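Local coordinates for galectin (Xenopus laevis, PDB 3WUC), which probably binds beta-galactosides such as lactose, and is a proto-type skin galectin with a galactose-glucose disaccharide held in its carbohydrate site, at residues R53-V64 with E76-S86; I63-D71 with E109-P117. All blocks are in the same frame, centred on the assembly; numbering follows the deposited sequence. Where two conformers were deposited one is given.

Contact 1: residues R53-V64 with E76-S86. With GLC (alpha-D-glucopyranose), chain D; GAL (beta-D-galactopyranose), chain C.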
loop_
_atom_site.group_PDB
_atom_site.type_symbol
_atom_site.label_atom_id
_atom_site.label_comp_id
_atom_site.label_asym_id
_atom_site.label_seq_id
_atom_site.Cartn_x
_atom_site.Cartn_y
_atom_site.Cartn_z
ATOM N N ARG B 53 -5.536 18.870 -17.515
ATOM C CA ARG B 53 -5.031 19.286 -18.811
ATOM C C ARG B 53 -3.814 20.174 -18.643
ATOM O O ARG B 53 -3.923 21.276 -18.071
ATOM C CB ARG B 53 -6.048 20.096 -19.551
ATOM C CG ARG B 53 -7.261 19.174 -19.909
ATOM C CD ARG B 53 -8.510 19.948 -20.353
ATOM N NE ARG B 53 -9.561 19.010 -20.793
ATOM C CZ ARG B 53 -10.581 19.327 -21.615
ATOM N NH1 ARG B 53 -10.750 20.607 -22.038
ATOM N NH2 ARG B 53 -11.427 18.402 -21.959
ATOM N N PHE B 54 -2.714 19.641 -19.124
ATOM C CA PHE B 54 -1.473 20.441 -19.219
ATOM C C PHE B 54 -1.697 21.558 -20.285
ATOM O O PHE B 54 -1.514 22.753 -20.000
ATOM C CB PHE B 54 -0.241 19.555 -19.494
ATOM C CG PHE B 54 0.005 18.570 -18.433
ATOM C CD1 PHE B 54 0.659 18.940 -17.280
ATOM C CD2 PHE B 54 -0.443 17.256 -18.566
ATOM C CE1 PHE B 54 0.921 18.000 -16.273
ATOM C CE2 PHE B 54 -0.198 16.330 -17.559
ATOM C CZ PHE B 54 0.509 16.734 -16.417
ATOM N N GLU B 55 -2.056 21.153 -21.480
ATOM C CA GLU B 55 -2.518 22.060 -22.534
ATOM C C GLU B 55 -3.428 21.321 -23.498
ATOM O O GLU B 55 -2.982 20.490 -24.247
ATOM C CB GLU B 55 -1.278 22.639 -23.262
ATOM C CG GLU B 55 -1.454 24.073 -23.713
ATOM C CD GLU B 55 -0.140 24.738 -24.099
ATOM O OE1 GLU B 55 0.058 24.941 -25.318
ATOM O OE2 GLU B 55 0.703 25.031 -23.200
ATOM N N TYR B 56 -4.706 21.657 -23.470
ATOM C CA TYR B 56 -5.682 21.050 -24.342
ATOM C C TYR B 56 -6.813 21.999 -24.512
ATOM O O TYR B 56 -7.324 22.572 -23.566
ATOM C CB TYR B 56 -6.131 19.705 -23.745
ATOM C CG TYR B 56 -7.082 18.920 -24.572
ATOM C CD1 TYR B 56 -6.594 17.998 -25.470
ATOM C CD2 TYR B 56 -8.451 19.096 -24.436
ATOM C CE1 TYR B 56 -7.454 17.293 -26.237
ATOM C CE2 TYR B 56 -9.354 18.382 -25.208
ATOM C CZ TYR B 56 -8.813 17.458 -26.093
ATOM O OH TYR B 56 -9.573 16.700 -26.906
ATOM N N SER B 57 -7.273 22.163 -25.753
ATOM C CA SER B 57 -8.341 23.074 -26.048
ATOM C C SER B 57 -7.963 24.463 -25.536
ATOM O O SER B 57 -6.801 24.854 -25.670
ATOM C CB SER B 57 -9.700 22.574 -25.538
ATOM O OG SER B 57 -10.767 23.489 -25.793
ATOM N N VAL B 58 -8.884 25.167 -24.899
ATOM C CA VAL B 58 -8.589 26.471 -24.315
ATOM C C VAL B 58 -7.916 26.407 -22.929
ATOM O O VAL B 58 -7.732 27.423 -22.253
ATOM C CB VAL B 58 -9.910 27.301 -24.154
ATOM C CG1 VAL B 58 -10.548 27.529 -25.523
ATOM C CG2 VAL B 58 -10.899 26.571 -23.251
ATOM N N ASP B 59 -7.577 25.207 -22.471
ATOM C CA ASP B 59 -7.184 24.978 -21.099
ATOM C C ASP B 59 -5.698 24.696 -20.961
ATOM O O ASP B 59 -5.107 23.881 -21.689
ATOM C CB ASP B 59 -7.945 23.764 -20.567
ATOM C CG ASP B 59 -9.407 24.000 -20.568
ATOM O OD1 ASP B 59 -9.885 25.022 -19.996
ATOM O OD2 ASP B 59 -10.115 23.149 -21.141
ATOM N N LYS B 60 -5.099 25.409 -20.027
ATOM C CA LYS B 60 -3.699 25.282 -19.684
ATOM C C LYS B 60 -3.533 25.054 -18.168
ATOM O O LYS B 60 -3.989 25.860 -17.377
ATOM C CB LYS B 60 -2.964 26.602 -20.058
ATOM C CG LYS B 60 -1.488 26.555 -19.765
ATOM C CD LYS B 60 -0.930 27.979 -19.784
ATOM C CE LYS B 60 0.390 28.060 -20.542
ATOM N NZ LYS B 60 1.394 27.210 -19.866
ATOM N N ASN B 61 -2.874 23.975 -17.761
ATOM C CA ASN B 61 -2.713 23.666 -16.330
ATOM C C ASN B 61 -3.984 23.802 -15.516
ATOM O O ASN B 61 -4.069 24.456 -14.467
ATOM C CB ASN B 61 -1.551 24.464 -15.709
ATOM C CG ASN B 61 -0.245 24.224 -16.401
ATOM O OD1 ASN B 61 0.575 25.177 -16.551
ATOM N ND2 ASN B 61 -0.027 23.067 -16.870
ATOM N N THR B 62 -5.045 23.137 -16.052
ATOM C CA THR B 62 -6.386 23.243 -15.514
ATOM C C THR B 62 -7.002 21.839 -15.442
ATOM O O THR B 62 -6.776 21.074 -16.393
ATOM C CB THR B 62 -7.265 24.113 -16.441
ATOM O OG1 THR B 62 -6.725 25.444 -16.442
ATOM C CG2 THR B 62 -8.624 24.241 -15.938
ATOM N N ILE B 63 -7.707 21.591 -14.329
ATOM C CA ILE B 63 -8.506 20.373 -14.196
ATOM C C ILE B 63 -9.880 20.625 -14.765
ATOM O O ILE B 63 -10.632 21.514 -14.316
ATOM C CB ILE B 63 -8.584 19.872 -12.753
ATOM C CG1 ILE B 63 -7.201 19.724 -12.168
ATOM C CG2 ILE B 63 -9.284 18.541 -12.717
ATOM C CD1 ILE B 63 -7.169 19.344 -10.706
ATOM N N VAL B 64 -10.300 19.755 -15.733
ATOM C CA VAL B 64 -11.646 19.688 -16.216
ATOM C C VAL B 64 -12.343 18.484 -15.613
ATOM O O VAL B 64 -11.768 17.353 -15.736
ATOM C CB VAL B 64 -11.669 19.639 -17.762
ATOM C CG1 VAL B 64 -13.034 19.264 -18.281
ATOM C CG2 VAL B 64 -11.268 20.991 -18.347
ATOM N N GLU B 76 -18.846 21.236 -18.335
ATOM C CA GLU B 76 -17.526 21.129 -17.702
ATOM C C GLU B 76 -17.487 21.990 -16.444
ATOM O O GLU B 76 -17.977 23.127 -16.391
ATOM C CB GLU B 76 -16.460 21.559 -18.628
ATOM C CG GLU B 76 -16.151 20.584 -19.742
ATOM C CD GLU B 76 -15.204 21.045 -20.803
ATOM O OE1 GLU B 76 -14.655 22.202 -20.796
ATOM O OE2 GLU B 76 -14.915 20.189 -21.640
ATOM N N LYS B 77 -16.851 21.479 -15.418
ATOM C CA LYS B 77 -16.432 22.255 -14.241
ATOM C C LYS B 77 -14.924 22.343 -14.255
ATOM O O LYS B 77 -14.194 21.370 -14.473
ATOM C CB LYS B 77 -16.903 21.497 -13.014
ATOM C CG LYS B 77 -16.447 22.223 -11.720
ATOM C CD LYS B 77 -16.917 21.484 -10.479
ATOM C CE LYS B 77 -16.722 22.356 -9.242
ATOM N NZ LYS B 77 -17.624 21.918 -8.146
ATOM N N LYS B 78 -14.372 23.530 -14.057
ATOM C CA LYS B 78 -12.947 23.677 -14.161
ATOM C C LYS B 78 -12.369 24.115 -12.812
ATOM O O LYS B 78 -13.018 24.914 -12.091
ATOM C CB LYS B 78 -12.574 24.685 -15.233
ATOM C CG LYS B 78 -13.107 24.331 -16.625
ATOM C CD LYS B 78 -12.705 25.343 -17.675
ATOM C CE LYS B 78 -13.297 25.098 -19.044
ATOM N NZ LYS B 78 -12.487 25.710 -20.144
ATOM N N GLU B 79 -11.232 23.574 -12.488
ATOM C CA GLU B 79 -10.476 23.863 -11.232
ATOM C C GLU B 79 -9.036 24.272 -11.656
ATOM O O GLU B 79 -8.319 23.621 -12.443
ATOM C CB GLU B 79 -10.429 22.603 -10.359
ATOM C CG GLU B 79 -9.533 22.572 -9.147
ATOM C CD GLU B 79 -9.804 23.724 -8.176
ATOM O OE1 GLU B 79 -8.852 24.493 -7.877
ATOM O OE2 GLU B 79 -10.994 23.877 -7.809
ATOM N N THR B 80 -8.569 25.359 -11.020
ATOM C CA THR B 80 -7.323 25.941 -11.360
ATOM C C THR B 80 -6.173 25.322 -10.562
ATOM O O THR B 80 -5.055 25.452 -10.971
ATOM C CB THR B 80 -7.307 27.474 -11.032
ATOM O OG1 THR B 80 -7.675 27.712 -9.671
ATOM C CG2 THR B 80 -8.310 28.151 -11.780
ATOM N N ALA B 81 -6.461 24.633 -9.479
ATOM C CA ALA B 81 -5.360 23.961 -8.708
ATOM C C ALA B 81 -4.778 22.862 -9.618
ATOM O O ALA B 81 -5.586 22.099 -10.233
ATOM C CB ALA B 81 -5.861 23.305 -7.414
ATOM N N PHE B 82 -3.448 22.788 -9.742
ATOM C CA PHE B 82 -2.864 21.852 -10.735
ATOM C C PHE B 82 -1.587 21.162 -10.260
ATOM O O PHE B 82 -0.504 21.427 -10.748
ATOM C CB PHE B 82 -2.685 22.507 -12.070
ATOM C CG PHE B 82 -2.480 21.522 -13.176
ATOM C CD1 PHE B 82 -3.619 20.989 -13.772
ATOM C CD2 PHE B 82 -1.270 21.226 -13.675
ATOM C CE1 PHE B 82 -3.470 20.107 -14.817
ATOM C CE2 PHE B 82 -1.095 20.331 -14.740
ATOM C CZ PHE B 82 -2.216 19.735 -15.285
ATOM N N PRO B 83 -1.777 20.261 -9.256
ATOM C CA PRO B 83 -0.586 19.603 -8.630
ATOM C C PRO B 83 -0.122 18.364 -9.359
ATOM O O PRO B 83 -0.159 17.277 -8.823
ATOM C CB PRO B 83 -1.071 19.264 -7.258
ATOM C CG PRO B 83 -2.572 18.923 -7.510
ATOM C CD PRO B 83 -3.005 19.985 -8.491
ATOM N N PHE B 84 0.326 18.547 -10.619
ATOM C CA PHE B 84 0.734 17.451 -11.462
ATOM C C PHE B 84 1.898 17.819 -12.361
ATOM O O PHE B 84 2.059 18.970 -12.715
ATOM C CB PHE B 84 -0.426 17.014 -12.482
ATOM C CG PHE B 84 -1.726 16.773 -11.831
ATOM C CD1 PHE B 84 -1.947 15.583 -11.111
ATOM C CD2 PHE B 84 -2.726 17.747 -11.782
ATOM C CE1 PHE B 84 -3.131 15.410 -10.489
ATOM C CE2 PHE B 84 -3.931 17.583 -11.125
ATOM C CZ PHE B 84 -4.117 16.388 -10.447
ATOM N N LYS B 85 2.689 16.833 -12.678
ATOM C CA LYS B 85 3.814 16.949 -13.611
ATOM C C LYS B 85 3.827 15.746 -14.524
ATOM O O LYS B 85 3.846 14.557 -14.067
ATOM C CB LYS B 85 5.118 17.076 -12.847
ATOM C CG LYS B 85 6.289 17.440 -13.749
ATOM C CD LYS B 85 7.631 17.343 -12.975
ATOM C CE LYS B 85 8.838 17.442 -13.916
ATOM N NZ LYS B 85 8.893 18.870 -14.315
ATOM N N SER B 86 3.858 16.000 -15.851
ATOM C CA SER B 86 3.857 14.885 -16.734
ATOM C C SER B 86 5.141 14.041 -16.570
ATOM O O SER B 86 6.245 14.581 -16.261
ATOM C CB SER B 86 3.644 15.343 -18.207
ATOM O OG SER B 86 4.779 16.064 -18.617
HETATM C C1 GLC D . -14.676 22.183 -26.299
HETATM C C2 GLC D . -14.105 22.066 -24.878
HETATM C C3 GLC D . -13.338 20.739 -24.811
HETATM C C4 GLC D . -14.124 19.502 -25.259
HETATM C C5 GLC D . -14.741 19.759 -26.644
HETATM C C6 GLC D . -15.718 18.636 -27.011
HETATM O O1 GLC D . -13.541 22.296 -27.119
HETATM O O2 GLC D . -13.217 23.135 -24.628
HETATM O O3 GLC D . -13.007 20.562 -23.414
HETATM O O4 GLC D . -13.236 18.359 -25.286
HETATM O O5 GLC D . -15.431 21.035 -26.650
HETATM O O6 GLC D . -16.826 18.266 -26.131
HETATM C C1 GAL C . -13.775 17.204 -24.653
HETATM C C2 GAL C . -12.687 16.175 -24.806
HETATM C C3 GAL C . -13.055 14.898 -24.086
HETATM C C4 GAL C . -13.446 15.226 -22.650
HETATM C C5 GAL C . -14.540 16.317 -22.671
HETATM C C6 GAL C . -14.924 16.692 -21.255
HETATM O O2 GAL C . -12.604 15.878 -26.223
HETATM O O3 GAL C . -12.059 13.924 -24.230
HETATM O O4 GAL C . -12.273 15.602 -21.883
HETATM O O5 GAL C . -14.006 17.471 -23.300
HETATM O O6 GAL C . -15.866 17.751 -21.210
HETATM O O HOH W 1 -12.686 23.472 -22.058
HETATM O O HOH W 2 -3.919 26.376 -13.002
#

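Contact 2: residues I63-D71 with E109-P117. With GAL (beta-D-galactopyranose), chain C.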
loop_
_atom_site.group_PDB
_atom_site.type_symbol
_atom_site.label_atom_id
_atom_site.label_comp_id
_atom_site.label_asym_id
_atom_site.label_seq_id
_atom_site.Cartn_x
_atom_site.Cartn_y
_atom_site.Cartn_z
ATOM N N ILE B 63 -7.707 21.591 -14.329
ATOM C CA ILE B 63 -8.506 20.373 -14.196
ATOM C C ILE B 63 -9.880 20.625 -14.765
ATOM O O ILE B 63 -10.632 21.514 -14.316
ATOM C CB ILE B 63 -8.584 19.872 -12.753
ATOM C CG1 ILE B 63 -7.201 19.724 -12.168
ATOM C CG2 ILE B 63 -9.284 18.541 -12.717
ATOM C CD1 ILE B 63 -7.169 19.344 -10.706
ATOM N N VAL B 64 -10.300 19.755 -15.733
ATOM C CA VAL B 64 -11.646 19.688 -16.216
ATOM C C VAL B 64 -12.343 18.484 -15.613
ATOM O O VAL B 64 -11.768 17.353 -15.736
ATOM C CB VAL B 64 -11.669 19.639 -17.762
ATOM C CG1 VAL B 64 -13.034 19.264 -18.281
ATOM C CG2 VAL B 64 -11.268 20.991 -18.347
ATOM N N LEU B 65 -13.469 18.700 -14.963
ATOM C CA LEU B 65 -14.351 17.616 -14.526
ATOM C C LEU B 65 -15.649 17.655 -15.348
ATOM O O LEU B 65 -16.202 18.711 -15.666
ATOM C CB LEU B 65 -14.684 17.676 -13.053
ATOM C CG LEU B 65 -13.570 17.715 -12.013
ATOM C CD1 LEU B 65 -14.280 17.823 -10.709
ATOM C CD2 LEU B 65 -12.562 16.546 -12.028
ATOM N N ASN B 66 -16.162 16.464 -15.686
ATOM C CA ASN B 66 -17.471 16.453 -16.341
ATOM C C ASN B 66 -18.115 15.120 -16.044
ATOM O O ASN B 66 -17.510 14.266 -15.416
ATOM C CB ASN B 66 -17.306 16.662 -17.876
ATOM C CG ASN B 66 -18.518 17.318 -18.504
ATOM O OD1 ASN B 66 -19.608 17.381 -17.926
ATOM N ND2 ASN B 66 -18.302 17.759 -19.767
ATOM N N SER B 67 -19.357 15.005 -16.474
ATOM C CA SER B 67 -20.081 13.745 -16.504
ATOM C C SER B 67 -20.466 13.440 -17.941
ATOM O O SER B 67 -20.448 14.275 -18.804
ATOM C CB SER B 67 -21.314 13.890 -15.652
ATOM O OG SER B 67 -22.102 15.035 -15.999
ATOM N N LYS B 68 -20.835 12.181 -18.180
ATOM C CA LYS B 68 -21.207 11.812 -19.577
ATOM C C LYS B 68 -22.425 10.881 -19.404
ATOM O O LYS B 68 -22.494 10.005 -18.496
ATOM C CB LYS B 68 -20.095 11.013 -20.213
ATOM C CG LYS B 68 -20.163 11.027 -21.714
ATOM C CD LYS B 68 -18.986 10.319 -22.361
ATOM C CE LYS B 68 -18.801 10.710 -23.832
ATOM N NZ LYS B 68 -17.813 9.908 -24.558
ATOM N N GLN B 69 -23.520 11.148 -20.169
ATOM C CA GLN B 69 -24.693 10.275 -20.145
ATOM C C GLN B 69 -25.101 9.891 -21.521
ATOM O O GLN B 69 -25.150 10.729 -22.422
ATOM C CB GLN B 69 -25.858 10.889 -19.467
ATOM C CG GLN B 69 -25.592 11.360 -18.023
ATOM C CD GLN B 69 -26.776 12.244 -17.443
ATOM O OE1 GLN B 69 -27.865 11.753 -17.182
ATOM N NE2 GLN B 69 -26.484 13.481 -17.088
ATOM N N ASN B 70 -25.261 8.597 -21.726
ATOM C CA ASN B 70 -25.604 8.091 -23.071
ATOM C C ASN B 70 -24.614 8.615 -24.115
ATOM O O ASN B 70 -24.983 8.966 -25.254
ATOM C CB ASN B 70 -27.071 8.467 -23.418
ATOM C CG ASN B 70 -28.035 8.109 -22.296
ATOM O OD1 ASN B 70 -28.204 6.917 -22.009
ATOM N ND2 ASN B 70 -28.628 9.070 -21.670
ATOM N N ASP B 71 -23.314 8.640 -23.778
ATOM C CA ASP B 71 -22.255 9.118 -24.572
ATOM C C ASP B 71 -22.283 10.609 -25.005
ATOM O O ASP B 71 -21.575 11.013 -25.950
ATOM C CB ASP B 71 -22.056 8.249 -25.842
ATOM C CG ASP B 71 -20.598 8.015 -26.201
ATOM O OD1 ASP B 71 -19.749 7.845 -25.252
ATOM O OD2 ASP B 71 -20.279 7.799 -27.402
ATOM N N GLU B 109 -9.550 19.484 -2.092
ATOM C CA GLU B 109 -10.658 18.647 -2.535
ATOM C C GLU B 109 -11.529 19.429 -3.496
ATOM O O GLU B 109 -11.663 20.683 -3.463
ATOM C CB GLU B 109 -11.509 18.265 -1.377
ATOM C CG GLU B 109 -10.828 17.760 -0.174
ATOM C CD GLU B 109 -11.828 17.566 0.945
ATOM O OE1 GLU B 109 -12.945 18.158 0.895
ATOM O OE2 GLU B 109 -11.489 16.775 1.851
ATOM N N ILE B 110 -12.097 18.701 -4.428
ATOM C CA ILE B 110 -12.987 19.277 -5.407
ATOM C C ILE B 110 -14.320 18.558 -5.250
ATOM O O ILE B 110 -14.388 17.367 -5.499
ATOM C CB ILE B 110 -12.389 19.056 -6.783
ATOM C CG1 ILE B 110 -10.944 19.521 -6.743
ATOM C CG2 ILE B 110 -13.166 19.800 -7.873
ATOM C CD1 ILE B 110 -10.900 20.966 -6.349
ATOM N N PRO B 111 -15.394 19.264 -4.848
ATOM C CA PRO B 111 -16.738 18.595 -4.829
ATOM C C PRO B 111 -17.252 18.426 -6.248
ATOM O O PRO B 111 -16.996 19.265 -7.131
ATOM C CB PRO B 111 -17.629 19.558 -4.005
ATOM C CG PRO B 111 -16.920 20.873 -4.122
ATOM C CD PRO B 111 -15.442 20.688 -4.386
ATOM N N PHE B 112 -17.949 17.340 -6.498
ATOM C CA PHE B 112 -18.559 17.146 -7.785
ATOM C C PHE B 112 -19.861 16.419 -7.532
ATOM O O PHE B 112 -19.916 15.201 -7.274
ATOM C CB PHE B 112 -17.617 16.376 -8.782
ATOM C CG PHE B 112 -18.013 16.488 -10.194
ATOM C CD1 PHE B 112 -18.112 17.699 -10.881
ATOM C CD2 PHE B 112 -18.421 15.354 -10.880
ATOM C CE1 PHE B 112 -18.532 17.812 -12.193
ATOM C CE2 PHE B 112 -18.794 15.430 -12.201
ATOM C CZ PHE B 112 -18.906 16.657 -12.883
ATOM N N THR B 113 -20.985 17.141 -7.599
ATOM C CA THR B 113 -22.264 16.526 -7.245
ATOM C C THR B 113 -22.643 15.483 -8.293
ATOM O O THR B 113 -22.364 15.706 -9.496
ATOM C CB THR B 113 -23.388 17.607 -7.258
ATOM O OG1 THR B 113 -23.033 18.628 -6.348
ATOM C CG2 THR B 113 -24.675 17.029 -6.822
ATOM N N CYS B 114 -23.261 14.356 -7.869
ATOM C CA CYS B 114 -23.729 13.375 -8.812
ATOM C C CYS B 114 -24.791 14.028 -9.741
ATOM O O CYS B 114 -25.779 14.538 -9.206
ATOM C CB CYS B 114 -24.343 12.182 -8.145
ATOM S SG CYS B 114 -23.105 11.095 -7.393
ATOM N N ARG B 115 -24.539 14.048 -11.026
ATOM C CA ARG B 115 -25.498 14.684 -11.977
ATOM C C ARG B 115 -26.625 13.789 -12.393
ATOM O O ARG B 115 -27.570 14.251 -12.993
ATOM C CB ARG B 115 -24.774 15.130 -13.153
ATOM C CG ARG B 115 -23.980 16.386 -12.689
ATOM C CD ARG B 115 -23.053 16.752 -13.749
ATOM N NE ARG B 115 -22.511 18.095 -13.575
ATOM C CZ ARG B 115 -21.660 18.628 -14.441
ATOM N NH1 ARG B 115 -21.199 19.888 -14.245
ATOM N NH2 ARG B 115 -21.225 17.910 -15.473
ATOM N N PHE B 116 -26.495 12.496 -12.132
ATOM C CA PHE B 116 -27.575 11.515 -12.376
ATOM C C PHE B 116 -27.586 10.501 -11.243
ATOM O O PHE B 116 -26.566 10.364 -10.578
ATOM C CB PHE B 116 -27.485 10.844 -13.767
ATOM C CG PHE B 116 -26.166 10.152 -14.074
ATOM C CD1 PHE B 116 -25.946 8.829 -13.717
ATOM C CD2 PHE B 116 -25.124 10.836 -14.689
ATOM C CE1 PHE B 116 -24.709 8.210 -13.997
ATOM C CE2 PHE B 116 -23.940 10.210 -14.998
ATOM C CZ PHE B 116 -23.727 8.918 -14.616
ATOM N N PRO B 117 -28.719 9.838 -10.954
ATOM C CA PRO B 117 -28.758 8.907 -9.863
ATOM C C PRO B 117 -27.843 7.704 -10.138
ATOM O O PRO B 117 -27.815 7.145 -11.280
ATOM C CB PRO B 117 -30.238 8.491 -9.784
ATOM C CG PRO B 117 -30.952 9.732 -10.248
ATOM C CD PRO B 117 -30.107 10.185 -11.380
HETATM C C1 GAL C . -13.775 17.204 -24.653
HETATM C C2 GAL C . -12.687 16.175 -24.806
HETATM C C3 GAL C . -13.055 14.898 -24.086
HETATM C C4 GAL C . -13.446 15.226 -22.650
HETATM C C5 GAL C . -14.540 16.317 -22.671
HETATM C C6 GAL C . -14.924 16.692 -21.255
HETATM O O2 GAL C . -12.604 15.878 -26.223
HETATM O O3 GAL C . -12.059 13.924 -24.230
HETATM O O4 GAL C . -12.273 15.602 -21.883
HETATM O O5 GAL C . -14.006 17.471 -23.300
HETATM O O6 GAL C . -15.866 17.751 -21.210
#

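Contact 1: residues R53-V64 with E76-S86
Strands 62-64 and 77-79 pair antiparallel in the sugar-binding sheet of the galectin beta-sandwich. Ile-63 and Glu-79 form the hydrogen-bonded pair, the bond from Ile-63 N to Glu-79 O measuring 2.8 Å, while Val-64 and Lys-78 make the neighbouring non-hydrogen-bonded pair. Asn-61 and Thr-62 together face Arg-53 in a G1 beta bulge.

On the sugar side runs a network of charges. Arg-53, a long chain ending in a flat guanidinium, lies with Tyr-56 CD2 over one face of that group and Val-64 CG2 over the other, leaving its edge to the sugar: NH1 donates to glucose O3 and NH2 to galactose O4. The carboxylate oxygen Glu-76 OE2 accepts from the hydroxyls of both sugars, from glucose O3 at 2.6 Å and galactose O6 at 2.7 Å. Behind them, Asp-59 takes Arg-53 NH1 on OD2 and Lys-78 NZ on OD1, by its syn lone pair, at 2.7 Å; this probably keeps Arg-53 from swinging. The extended Lys-78 chain has the length to cross from its strand.

At the other end aromatic residues fill the corner. With CG anti to the backbone N (chi1 -163°), the Phe-82 ring is carried to Asn-61 and Phe-54; it turns an edge to the face of Phe-54, planes at 87°, and Ser-86 CB lies over the opposite face, toward the rim. Over the centre of the Phe-82 ring sits Asn-61 CA, 3.7 Å from the centroid.

Contact 2: residues I63-D71 with E109-P117
Leu-65 meets Phe-112 and Ile-110 between the two sheets of the galectin beta-sandwich: strand 63-69 belongs to the sugar-binding sheet, strand 109-113 is an outermost strand of the other. Their axes pass 9.0 Å apart at 16°, a spacing bridged by side chains.

The apolar contacts come first. Leu-65 lays CB over one face of the Phe-112 ring, offset toward its rim, 4.2 Å from the centroid, and in the conformers modelled here sends CD1 on to Ile-110 CG2 at 3.6 Å. Leucine suits this place because its flexible apolar chain packs on the ring through both CB and CD1. Further along, the Gln-69 and Phe-116 side chains run antiparallel alongside each other, Gln-69 CG lying 3.4 Å from Phe-116 CD2; the polar end of Gln-69 is provided for, NE2 being hydrogen-bonded to Asp-74 OD2.

Polar contacts gather on Arg-115, whose outstretched chain carries the guanidinium across to strand 63-69. Phe-112 CZ lies over the centre of one guanidinium face, and NH1 is held by the carbonyl of Ile-75. At the guanidinium edge NH2 gives Ser-67 OG a nearly straight bond, 3.1 Å at 175°, and Asn-66 OD1 a weak one. Ser-67 OG is also bonded to Asp-74, whose negative charge probably strengthens the arginine's hold.

Asn-66 divides its amide: OD1 also accepts from the backbone N of Ser-67, whereas ND2 donates to galactose O6 at 2.8 Å and 168°.

Contacts 1 and 2 lie about 16 Å apart, centre to centre, and share strand 62-69, with Ile-63 and Val-64 common to both. Along the chain their segments alternate: 53-64, 63-71, 76-86, then 109-117. Contact 1 joins neighbouring strands 62-69 and 72-79 within one sheet of the sandwich, whereas contact 2 links that sheet to strand 109-113 of the other. Lys-77 ties them together, its backbone O meeting Leu-65 N and its NZ reaching Pro-111 O. Both contacts touch the bound galactose, and contact 1 also touches the glucose, so strand 62-69 contributes Asn-66 to the sugar site while also forming part of the packing between the sheets.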